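Local coordinates for diguanylate cyclase with PAS/PAC sensor (Marinobacter aquaeolei, PDB 3H9W), which is the PAS sensor domain of a larger protein that probably makes cyclic di-GMP from two GTP molecules through its GGDEF domain, at residues K3-W11 with Y18-L26; S60-Y70 with W81-R90. One frame throughout, in Å; residues are numbered along the deposited sequence.

Contact 1 of 2, residues K3-W11 with Y18-L26; sequences KAIPWKINW and YIGPQIEAL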
loop_
_atom_site.group_PDB
_atom_site.type_symbol
_atom_site.label_atom_id
_atom_site.label_comp_id
_atom_site.label_asym_id
_atom_site.label_seq_id
_atom_site.Cartn_x
_atom_site.Cartn_y
_atom_site.Cartn_z
ATOM N N LYS A 3 -4.648 -5.258 9.179
ATOM C CA LYS A 3 -5.624 -4.133 9.277
ATOM C C LYS A 3 -5.726 -3.409 7.940
ATOM O O LYS A 3 -6.799 -2.939 7.560
ATOM C CB LYS A 3 -5.194 -3.146 10.372
ATOM C CG LYS A 3 -3.838 -2.488 10.136
ATOM C CD LYS A 3 -3.972 -0.978 9.953
ATOM C CE LYS A 3 -2.617 -0.298 9.777
ATOM N NZ LYS A 3 -1.920 -0.710 8.528
ATOM N N ALA A 4 -4.604 -3.315 7.231
ATOM C CA ALA A 4 -4.582 -2.658 5.928
ATOM C C ALA A 4 -5.509 -3.414 4.986
ATOM O O ALA A 4 -5.618 -4.636 5.055
ATOM C CB ALA A 4 -3.172 -2.646 5.370
ATOM N N ILE A 5 -6.184 -2.685 4.109
ATOM C CA ILE A 5 -7.104 -3.300 3.170
ATOM C C ILE A 5 -6.560 -3.169 1.763
ATOM O O ILE A 5 -6.506 -2.069 1.211
ATOM C CB ILE A 5 -8.486 -2.622 3.219
ATOM C CG1 ILE A 5 -9.030 -2.665 4.649
ATOM C CG2 ILE A 5 -9.440 -3.333 2.272
ATOM C CD1 ILE A 5 -10.166 -1.699 4.899
ATOM N N PRO A 6 -6.137 -4.290 1.165
ATOM C CA PRO A 6 -5.597 -4.270 -0.193
ATOM C C PRO A 6 -6.716 -4.178 -1.223
ATOM O O PRO A 6 -7.822 -4.671 -0.992
ATOM C CB PRO A 6 -4.838 -5.592 -0.276
ATOM C CG PRO A 6 -5.703 -6.505 0.552
ATOM C CD PRO A 6 -6.032 -5.638 1.757
ATOM N N TRP A 7 -6.431 -3.529 -2.346
ATOM C CA TRP A 7 -7.413 -3.405 -3.416
ATOM C C TRP A 7 -6.720 -3.091 -4.736
ATOM O O TRP A 7 -5.564 -2.655 -4.762
ATOM C CB TRP A 7 -8.433 -2.306 -3.099
ATOM C CG TRP A 7 -7.816 -0.965 -2.910
ATOM C CD1 TRP A 7 -7.426 -0.396 -1.731
ATOM C CD2 TRP A 7 -7.448 -0.043 -3.945
ATOM N NE1 TRP A 7 -6.832 0.827 -1.968
ATOM C CE2 TRP A 7 -6.833 1.064 -3.319
ATOM C CE3 TRP A 7 -7.579 -0.048 -5.342
ATOM C CZ2 TRP A 7 -6.344 2.151 -4.039
ATOM C CZ3 TRP A 7 -7.093 1.034 -6.059
ATOM C CH2 TRP A 7 -6.482 2.123 -5.404
ATOM N N LYS A 8 -7.443 -3.315 -5.827
ATOM C CA LYS A 8 -6.944 -3.058 -7.167
ATOM C C LYS A 8 -8.130 -2.693 -8.040
ATOM O O LYS A 8 -9.217 -3.264 -7.894
ATOM C CB LYS A 8 -6.256 -4.292 -7.751
ATOM C CG LYS A 8 -5.694 -4.066 -9.153
ATOM C CD LYS A 8 -5.116 -5.345 -9.738
ATOM C CE LYS A 8 -4.472 -5.096 -11.096
ATOM N NZ LYS A 8 -3.893 -6.342 -11.664
ATOM N N ILE A 9 -7.912 -1.738 -8.934
ATOM C CA ILE A 9 -8.943 -1.263 -9.852
ATOM C C ILE A 9 -8.478 -1.367 -11.300
ATOM O O ILE A 9 -7.374 -0.937 -11.639
ATOM C CB ILE A 9 -9.292 0.221 -9.589
ATOM C CG1 ILE A 9 -10.068 0.363 -8.278
ATOM C CG2 ILE A 9 -10.102 0.782 -10.759
ATOM C CD1 ILE A 9 -11.508 -0.049 -8.376
ATOM N N ASN A 10 -9.323 -1.937 -12.150
ATOM C CA ASN A 10 -9.019 -2.059 -13.573
ATOM C C ASN A 10 -9.314 -0.678 -14.145
ATOM O O ASN A 10 -10.453 -0.227 -14.125
ATOM C CB ASN A 10 -9.928 -3.117 -14.215
ATOM C CG ASN A 10 -9.715 -3.246 -15.712
ATOM O OD1 ASN A 10 -10.020 -2.333 -16.476
ATOM N ND2 ASN A 10 -9.184 -4.385 -16.134
ATOM N N TRP A 11 -8.282 -0.003 -14.637
ATOM C CA TRP A 11 -8.422 1.340 -15.175
ATOM C C TRP A 11 -9.436 1.468 -16.311
ATOM O O TRP A 11 -10.221 2.416 -16.344
ATOM C CB TRP A 11 -7.058 1.855 -15.638
ATOM C CG TRP A 11 -7.088 3.252 -16.178
ATOM C CD1 TRP A 11 -6.880 3.638 -17.474
ATOM C CD2 TRP A 11 -7.336 4.453 -15.437
ATOM N NE1 TRP A 11 -6.982 5.005 -17.583
ATOM C CE2 TRP A 11 -7.264 5.529 -16.348
ATOM C CE3 TRP A 11 -7.615 4.725 -14.091
ATOM C CZ2 TRP A 11 -7.458 6.858 -15.956
ATOM C CZ3 TRP A 11 -7.808 6.046 -13.701
ATOM C CH2 TRP A 11 -7.731 7.097 -14.633
ATOM N N TYR A 18 -10.245 -6.688 -6.996
ATOM C CA TYR A 18 -10.331 -7.334 -5.700
ATOM C C TYR A 18 -10.204 -6.282 -4.607
ATOM O O TYR A 18 -9.717 -5.176 -4.846
ATOM C CB TYR A 18 -9.229 -8.399 -5.541
ATOM C CG TYR A 18 -7.808 -7.871 -5.515
ATOM C CD1 TYR A 18 -7.286 -7.254 -4.375
ATOM C CD2 TYR A 18 -6.987 -7.968 -6.640
ATOM C CE1 TYR A 18 -5.984 -6.744 -4.361
ATOM C CE2 TYR A 18 -5.687 -7.461 -6.635
ATOM C CZ TYR A 18 -5.193 -6.851 -5.499
ATOM O OH TYR A 18 -3.915 -6.334 -5.497
ATOM N N ILE A 19 -10.689 -6.630 -3.423
ATOM C CA ILE A 19 -10.598 -5.767 -2.259
ATOM C C ILE A 19 -10.651 -6.687 -1.050
ATOM O O ILE A 19 -11.506 -7.565 -0.964
ATOM C CB ILE A 19 -11.740 -4.707 -2.222
ATOM C CG1 ILE A 19 -11.511 -3.756 -1.044
ATOM C CG2 ILE A 19 -13.098 -5.382 -2.134
ATOM C CD1 ILE A 19 -12.378 -2.507 -1.096
ATOM N N GLY A 20 -9.703 -6.498 -0.137
ATOM C CA GLY A 20 -9.628 -7.330 1.050
ATOM C C GLY A 20 -10.899 -7.463 1.866
ATOM O O GLY A 20 -11.690 -6.520 1.955
ATOM N N PRO A 21 -11.123 -8.634 2.480
ATOM C CA PRO A 21 -12.322 -8.854 3.291
ATOM C C PRO A 21 -12.393 -7.943 4.511
ATOM O O PRO A 21 -13.463 -7.741 5.075
ATOM C CB PRO A 21 -12.227 -10.334 3.661
ATOM C CG PRO A 21 -10.737 -10.578 3.691
ATOM C CD PRO A 21 -10.274 -9.840 2.458
ATOM N N GLN A 22 -11.258 -7.379 4.911
ATOM C CA GLN A 22 -11.230 -6.482 6.068
ATOM C C GLN A 22 -12.094 -5.237 5.815
ATOM O O GLN A 22 -12.452 -4.522 6.755
ATOM C CB GLN A 22 -9.793 -6.042 6.360
ATOM C CG GLN A 22 -8.767 -7.178 6.376
ATOM C CD GLN A 22 -7.983 -7.296 5.069
ATOM O OE1 GLN A 22 -8.555 -7.500 3.996
ATOM N NE2 GLN A 22 -6.661 -7.173 5.164
ATOM N N ILE A 23 -12.424 -4.977 4.549
ATOM C CA ILE A 23 -13.237 -3.807 4.208
ATOM C C ILE A 23 -14.640 -3.939 4.797
ATOM O O ILE A 23 -15.314 -2.937 5.070
ATOM C CB ILE A 23 -13.337 -3.609 2.667
ATOM C CG1 ILE A 23 -13.939 -2.232 2.340
ATOM C CG2 ILE A 23 -14.207 -4.691 2.054
ATOM C CD1 ILE A 23 -13.071 -1.045 2.778
ATOM N N GLU A 24 -15.076 -5.177 5.001
ATOM C CA GLU A 24 -16.402 -5.435 5.550
ATOM C C GLU A 24 -16.413 -5.173 7.053
ATOM O O GLU A 24 -17.336 -4.544 7.584
ATOM C CB GLU A 24 -16.822 -6.880 5.251
ATOM C CG GLU A 24 -18.298 -7.150 5.476
ATOM C CD GLU A 24 -18.718 -8.522 4.994
ATOM O OE1 GLU A 24 -18.315 -8.909 3.875
ATOM O OE2 GLU A 24 -19.462 -9.212 5.726
ATOM N N ALA A 25 -15.382 -5.641 7.747
ATOM C CA ALA A 25 -15.307 -5.419 9.185
ATOM C C ALA A 25 -15.172 -3.925 9.464
ATOM O O ALA A 25 -15.750 -3.411 10.423
ATOM C CB ALA A 25 -14.114 -6.167 9.776
ATOM N N LEU A 26 -14.415 -3.229 8.616
ATOM C CA LEU A 26 -14.198 -1.801 8.791
ATOM C C LEU A 26 -15.398 -0.929 8.406
ATOM O O LEU A 26 -15.832 -0.081 9.190
ATOM C CB LEU A 26 -12.977 -1.340 7.986
ATOM C CG LEU A 26 -12.615 0.148 8.146
ATOM C CD1 LEU A 26 -12.212 0.408 9.591
ATOM C CD2 LEU A 26 -11.479 0.524 7.207
HETATM O O HOH W 1 -3.199 -4.357 -3.450
#
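Y18 and K8 meet through different torsions: the tyrosine swings CG in between its own N and carbonyl carbon (chi1 66°), leaning the ring over the neighbouring strand and bringing one face onto K8 CB, a CH-pi contact 3.8 Å from K8 CB to the Y18 centroid. K8 sets CG anti to its N (chi1 -179°) and runs on fully extended, which carries its CD past Y18 CE2. Beyond the ring, Y18 OH shares a water with W7 O. On the other side of the sheet, W7 CB packs against I19 CG1 before the indole leads off toward strand 79-90, where it lies on D84 and V86. Two backbone bonds tie the strands: K8 N to Y18 O at 3.1 Å, and G20 N to P6 O at 2.8 Å. Between them W7 and I19 form a non-hydrogen-bonded antiparallel pair.

Past G20 the chain turns into the helix beginning near Q22, and I5 becomes the apolar anchor. Its CG2 faces I19 CG1 and I23 CB, whereas CD1 touches both I23 CD1 at 3.7 Å and L26 CD2 at 3.5 Å, the second a tight fit. Q22 folds back over this end, its CB on I5 CG1 and its amide across P6 CD; its OE1 is buried without a partner in the model. G20, with no side chain, lets P6 and the Q22 amide pack close. W34 backs I19 and I23, and Y18 also meets the H87 ring of the second subunit. These are the first two antiparallel strands of a PAS fold, continuing into the short helix that follows the opening hairpin.

Contact 2 of 2, residues S60-Y70 with W81-R90; sequences SECGVDHEADY and WIRDVVHVVR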
loop_
_atom_site.group_PDB
_atom_site.type_symbol
_atom_site.label_atom_id
_atom_site.label_comp_id
_atom_site.label_asym_id
_atom_site.label_seq_id
_atom_site.Cartn_x
_atom_site.Cartn_y
_atom_site.Cartn_z
ATOM N N SER A 60 -4.456 9.996 -11.169
ATOM C CA SER A 60 -4.430 8.704 -11.845
ATOM C C SER A 60 -4.200 8.873 -13.347
ATOM O O SER A 60 -3.353 8.197 -13.932
ATOM C CB SER A 60 -5.744 7.957 -11.606
ATOM O OG SER A 60 -5.894 7.623 -10.234
ATOM N N GLU A 61 -4.951 9.778 -13.965
ATOM C CA GLU A 61 -4.820 10.029 -15.396
ATOM C C GLU A 61 -3.400 10.470 -15.744
ATOM O O GLU A 61 -2.906 10.188 -16.834
ATOM C CB GLU A 61 -5.810 11.105 -15.842
ATOM C CG GLU A 61 -7.269 10.763 -15.590
ATOM C CD GLU A 61 -8.209 11.824 -16.124
ATOM O OE1 GLU A 61 -7.939 13.024 -15.899
ATOM O OE2 GLU A 61 -9.223 11.462 -16.761
ATOM N N CYS A 62 -2.747 11.164 -14.817
ATOM C CA CYS A 62 -1.384 11.628 -15.047
ATOM C C CYS A 62 -0.358 10.564 -14.671
ATOM O O CYS A 62 0.846 10.786 -14.797
ATOM C CB CYS A 62 -1.113 12.903 -14.248
ATOM S SG CYS A 62 -2.069 14.339 -14.802
ATOM N N GLY A 63 -0.841 9.411 -14.214
ATOM C CA GLY A 63 0.048 8.326 -13.830
ATOM C C GLY A 63 0.889 8.638 -12.605
ATOM O O GLY A 63 1.955 8.055 -12.406
ATOM N N VAL A 64 0.406 9.554 -11.773
ATOM C CA VAL A 64 1.131 9.952 -10.571
ATOM C C VAL A 64 0.566 9.301 -9.305
ATOM O O VAL A 64 -0.618 9.437 -9.014
ATOM C CB VAL A 64 1.089 11.486 -10.404
ATOM C CG1 VAL A 64 1.794 11.896 -9.120
ATOM C CG2 VAL A 64 1.744 12.155 -11.611
ATOM N N ASP A 65 1.409 8.593 -8.557
ATOM C CA ASP A 65 0.952 7.956 -7.323
ATOM C C ASP A 65 0.434 9.033 -6.406
ATOM O O ASP A 65 0.942 10.149 -6.405
ATOM C CB ASP A 65 2.093 7.220 -6.633
ATOM C CG ASP A 65 2.472 5.956 -7.348
ATOM O OD1 ASP A 65 2.022 5.771 -8.501
ATOM O OD2 ASP A 65 3.216 5.155 -6.758
ATOM N N HIS A 66 -0.578 8.706 -5.616
ATOM C CA HIS A 66 -1.147 9.695 -4.718
ATOM C C HIS A 66 -1.796 9.030 -3.522
ATOM O O HIS A 66 -1.876 7.805 -3.444
ATOM C CB HIS A 66 -2.194 10.519 -5.475
ATOM C CG HIS A 66 -3.198 9.682 -6.203
ATOM N ND1 HIS A 66 -2.891 8.990 -7.356
ATOM C CD2 HIS A 66 -4.484 9.375 -5.913
ATOM C CE1 HIS A 66 -3.945 8.292 -7.742
ATOM N NE2 HIS A 66 -4.925 8.508 -6.882
ATOM N N GLU A 67 -2.258 9.854 -2.589
ATOM C CA GLU A 67 -2.934 9.361 -1.397
ATOM C C GLU A 67 -3.888 10.450 -0.930
ATOM O O GLU A 67 -3.652 11.629 -1.180
ATOM C CB GLU A 67 -1.925 9.043 -0.290
ATOM C CG GLU A 67 -1.247 10.258 0.305
ATOM C CD GLU A 67 -0.379 9.907 1.503
ATOM O OE1 GLU A 67 0.622 9.191 1.315
ATOM O OE2 GLU A 67 -0.704 10.346 2.629
ATOM N N ALA A 68 -4.971 10.049 -0.272
ATOM C CA ALA A 68 -5.961 10.994 0.227
ATOM C C ALA A 68 -6.561 10.515 1.536
ATOM O O ALA A 68 -6.741 9.314 1.749
ATOM C CB ALA A 68 -7.081 11.189 -0.810
ATOM N N ASP A 69 -6.852 11.465 2.416
ATOM C CA ASP A 69 -7.458 11.174 3.705
ATOM C C ASP A 69 -8.897 11.659 3.628
ATOM O O ASP A 69 -9.150 12.798 3.239
ATOM C CB ASP A 69 -6.738 11.932 4.827
ATOM C CG ASP A 69 -5.355 11.387 5.115
ATOM O OD1 ASP A 69 -4.832 10.608 4.291
ATOM O OD2 ASP A 69 -4.790 11.745 6.171
ATOM N N TYR A 70 -9.840 10.796 3.986
ATOM C CA TYR A 70 -11.242 11.181 3.948
ATOM C C TYR A 70 -12.092 10.332 4.880
ATOM O O TYR A 70 -11.648 9.304 5.413
ATOM C CB TYR A 70 -11.792 11.071 2.517
ATOM C CG TYR A 70 -11.613 9.699 1.923
ATOM C CD1 TYR A 70 -10.484 9.387 1.164
ATOM C CD2 TYR A 70 -12.535 8.683 2.181
ATOM C CE1 TYR A 70 -10.276 8.096 0.683
ATOM C CE2 TYR A 70 -12.333 7.387 1.698
ATOM C CZ TYR A 70 -11.197 7.105 0.956
ATOM O OH TYR A 70 -10.974 5.815 0.517
ATOM N N TRP A 81 -12.581 7.513 9.355
ATOM C CA TRP A 81 -11.454 8.166 8.712
ATOM C C TRP A 81 -10.540 7.144 8.062
ATOM O O TRP A 81 -10.005 6.256 8.730
ATOM C CB TRP A 81 -10.655 8.979 9.727
ATOM C CG TRP A 81 -11.208 10.348 9.935
ATOM C CD1 TRP A 81 -11.954 10.788 10.994
ATOM C CD2 TRP A 81 -11.068 11.464 9.050
ATOM N NE1 TRP A 81 -12.280 12.113 10.825
ATOM C CE2 TRP A 81 -11.750 12.554 9.639
ATOM C CE3 TRP A 81 -10.429 11.651 7.813
ATOM C CZ2 TRP A 81 -11.814 13.816 9.033
ATOM C CZ3 TRP A 81 -10.493 12.907 7.209
ATOM C CH2 TRP A 81 -11.181 13.973 7.824
ATOM N N ILE A 82 -10.349 7.297 6.760
ATOM C CA ILE A 82 -9.520 6.386 5.990
ATOM C C ILE A 82 -8.477 7.113 5.150
ATOM O O ILE A 82 -8.685 8.243 4.709
ATOM C CB ILE A 82 -10.416 5.516 5.058
ATOM C CG1 ILE A 82 -11.061 4.395 5.880
ATOM C CG2 ILE A 82 -9.603 4.964 3.887
ATOM C CD1 ILE A 82 -11.838 3.390 5.065
ATOM N N ARG A 83 -7.338 6.455 4.966
ATOM C CA ARG A 83 -6.269 6.972 4.132
ATOM C C ARG A 83 -6.191 5.973 2.988
ATOM O O ARG A 83 -6.000 4.780 3.214
ATOM C CB ARG A 83 -4.927 7.003 4.876
ATOM C CG ARG A 83 -3.720 7.363 3.979
ATOM C CD ARG A 83 -2.512 7.790 4.817
ATOM N NE ARG A 83 -2.867 8.963 5.611
ATOM C CZ ARG A 83 -2.608 9.120 6.905
ATOM N NH1 ARG A 83 -1.965 8.178 7.586
ATOM N NH2 ARG A 83 -3.042 10.209 7.526
ATOM N N ASP A 84 -6.365 6.460 1.768
ATOM C CA ASP A 84 -6.306 5.610 0.591
ATOM C C ASP A 84 -4.970 5.951 -0.077
ATOM O O ASP A 84 -4.693 7.120 -0.359
ATOM C CB ASP A 84 -7.496 5.936 -0.322
ATOM C CG ASP A 84 -7.697 4.919 -1.428
ATOM O OD1 ASP A 84 -7.027 3.868 -1.426
ATOM O OD2 ASP A 84 -8.551 5.173 -2.308
ATOM N N VAL A 85 -4.138 4.933 -0.291
ATOM C CA VAL A 85 -2.822 5.098 -0.905
ATOM C C VAL A 85 -2.840 4.369 -2.228
ATOM O O VAL A 85 -3.131 3.175 -2.280
ATOM C CB VAL A 85 -1.710 4.513 -0.019
ATOM C CG1 VAL A 85 -0.350 4.749 -0.669
ATOM C CG2 VAL A 85 -1.755 5.168 1.355
ATOM N N VAL A 86 -2.505 5.096 -3.289
ATOM C CA VAL A 86 -2.577 4.561 -4.638
ATOM C C VAL A 86 -1.316 4.571 -5.476
ATOM O O VAL A 86 -0.640 5.593 -5.602
ATOM C CB VAL A 86 -3.642 5.328 -5.455
ATOM C CG1 VAL A 86 -3.855 4.647 -6.796
ATOM C CG2 VAL A 86 -4.946 5.400 -4.665
ATOM N N HIS A 87 -1.021 3.418 -6.064
ATOM C CA HIS A 87 0.110 3.283 -6.964
ATOM C C HIS A 87 -0.510 3.082 -8.346
ATOM O O HIS A 87 -1.418 2.265 -8.498
ATOM C CB HIS A 87 0.962 2.070 -6.615
ATOM C CG HIS A 87 2.016 1.779 -7.638
ATOM N ND1 HIS A 87 2.053 0.604 -8.355
ATOM C CD2 HIS A 87 3.036 2.537 -8.105
ATOM C CE1 HIS A 87 3.048 0.651 -9.223
ATOM N NE2 HIS A 87 3.661 1.812 -9.092
ATOM N N VAL A 88 -0.034 3.828 -9.340
ATOM C CA VAL A 88 -0.558 3.720 -10.704
ATOM C C VAL A 88 0.325 2.800 -11.539
ATOM O O VAL A 88 1.530 3.006 -11.627
ATOM C CB VAL A 88 -0.605 5.091 -11.400
ATOM C CG1 VAL A 88 -1.315 4.967 -12.738
ATOM C CG2 VAL A 88 -1.302 6.109 -10.512
ATOM N N VAL A 89 -0.289 1.790 -12.149
ATOM C CA VAL A 89 0.429 0.825 -12.978
ATOM C C VAL A 89 0.189 1.092 -14.464
ATOM O O VAL A 89 -0.950 1.296 -14.887
ATOM C CB VAL A 89 -0.029 -0.614 -12.673
ATOM C CG1 VAL A 89 0.809 -1.614 -13.463
ATOM C CG2 VAL A 89 0.068 -0.882 -11.182
ATOM N N ARG A 90 1.264 1.087 -15.247
ATOM C CA ARG A 90 1.178 1.318 -16.688
ATOM C C ARG A 90 1.480 0.025 -17.436
ATOM O O ARG A 90 2.257 -0.802 -16.960
ATOM C CB ARG A 90 2.174 2.400 -17.111
ATOM C CG ARG A 90 1.875 3.758 -16.523
ATOM C CD ARG A 90 2.877 4.809 -16.959
ATOM N NE ARG A 90 2.471 6.127 -16.490
ATOM C CZ ARG A 90 3.125 7.254 -16.746
ATOM N NH1 ARG A 90 4.235 7.234 -17.473
ATOM N NH2 ARG A 90 2.658 8.407 -16.280
#
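D69 and R83, a non-hydrogen-bonded pair, run side by side and close a side-on salt bridge: R83 NE reaches D69 OD1 at 2.9 Å and R83 NH2 reaches D69 OD2 at 2.7 Å, both on the syn side of a carboxylate turned 36° from the guanidinium plane. The bend at chi3 (-60°) turns the arginine head onto D69. E67 OE2 lies 3.9 Å from R83 NE, well off the guanidinium plane, a long salt bridge in which no N-H points at the oxygen. With an alanine here instead of R83, the D69 carboxylate is likely to lose its mate, leaving E67 and D69 as neighbouring negative charges with less to balance them. Outside the pair, E109 also binds R83 NH2, and K3 of the second subunit takes E67 OE1.

The other face of the sheet carries H66, A68 and Y70. V86 CB sits over the H66 ring, 3.9 Å from its centroid, and H66 ND1 donates to V64 O at 2.8 Å, which fixes the ring's rotation. Y70 brings its edge to D84 CB while its OH bonds W40.

Behind these side chains, paired backbone bonds join H66 to V86, A68 to D84 and Y70 to I82. Just ahead of the strand, D65 OD1 accepts the N-H of V88 at 3.0 Å (OD1 to N), from above the carboxylate plane, and OD2 lies at the H87 ring edge. G63, just beyond helix 46-61, closes its end in a Schellman motif, its CA against V88 CG1. Strands 66-73 and 79-90 form an antiparallel beta hairpin of the PAS fold, entered from that helix.

In the fold
Both contacts belong to one five-stranded antiparallel sheet and both are partly buried. Contact 1 is the hairpin at one side, its strand 15-19 outermost; contact 2 is the hairpin at the other, ending on strand 66-73, with strand 96-105 between them. Contact 1 pairs its strands briefly and relies on apolar packing where strand becomes helix. Contact 2 has a longer backbone ladder and a charged network of partly exposed residues on the face that meets the second subunit. Their centres lie 14 Å apart, yet side chains bridge the gap: L26 packs on I82, and W11 on S60. Each also reaches the second subunit, K3 and Y18 from contact 1, E67 and H87 from contact 2.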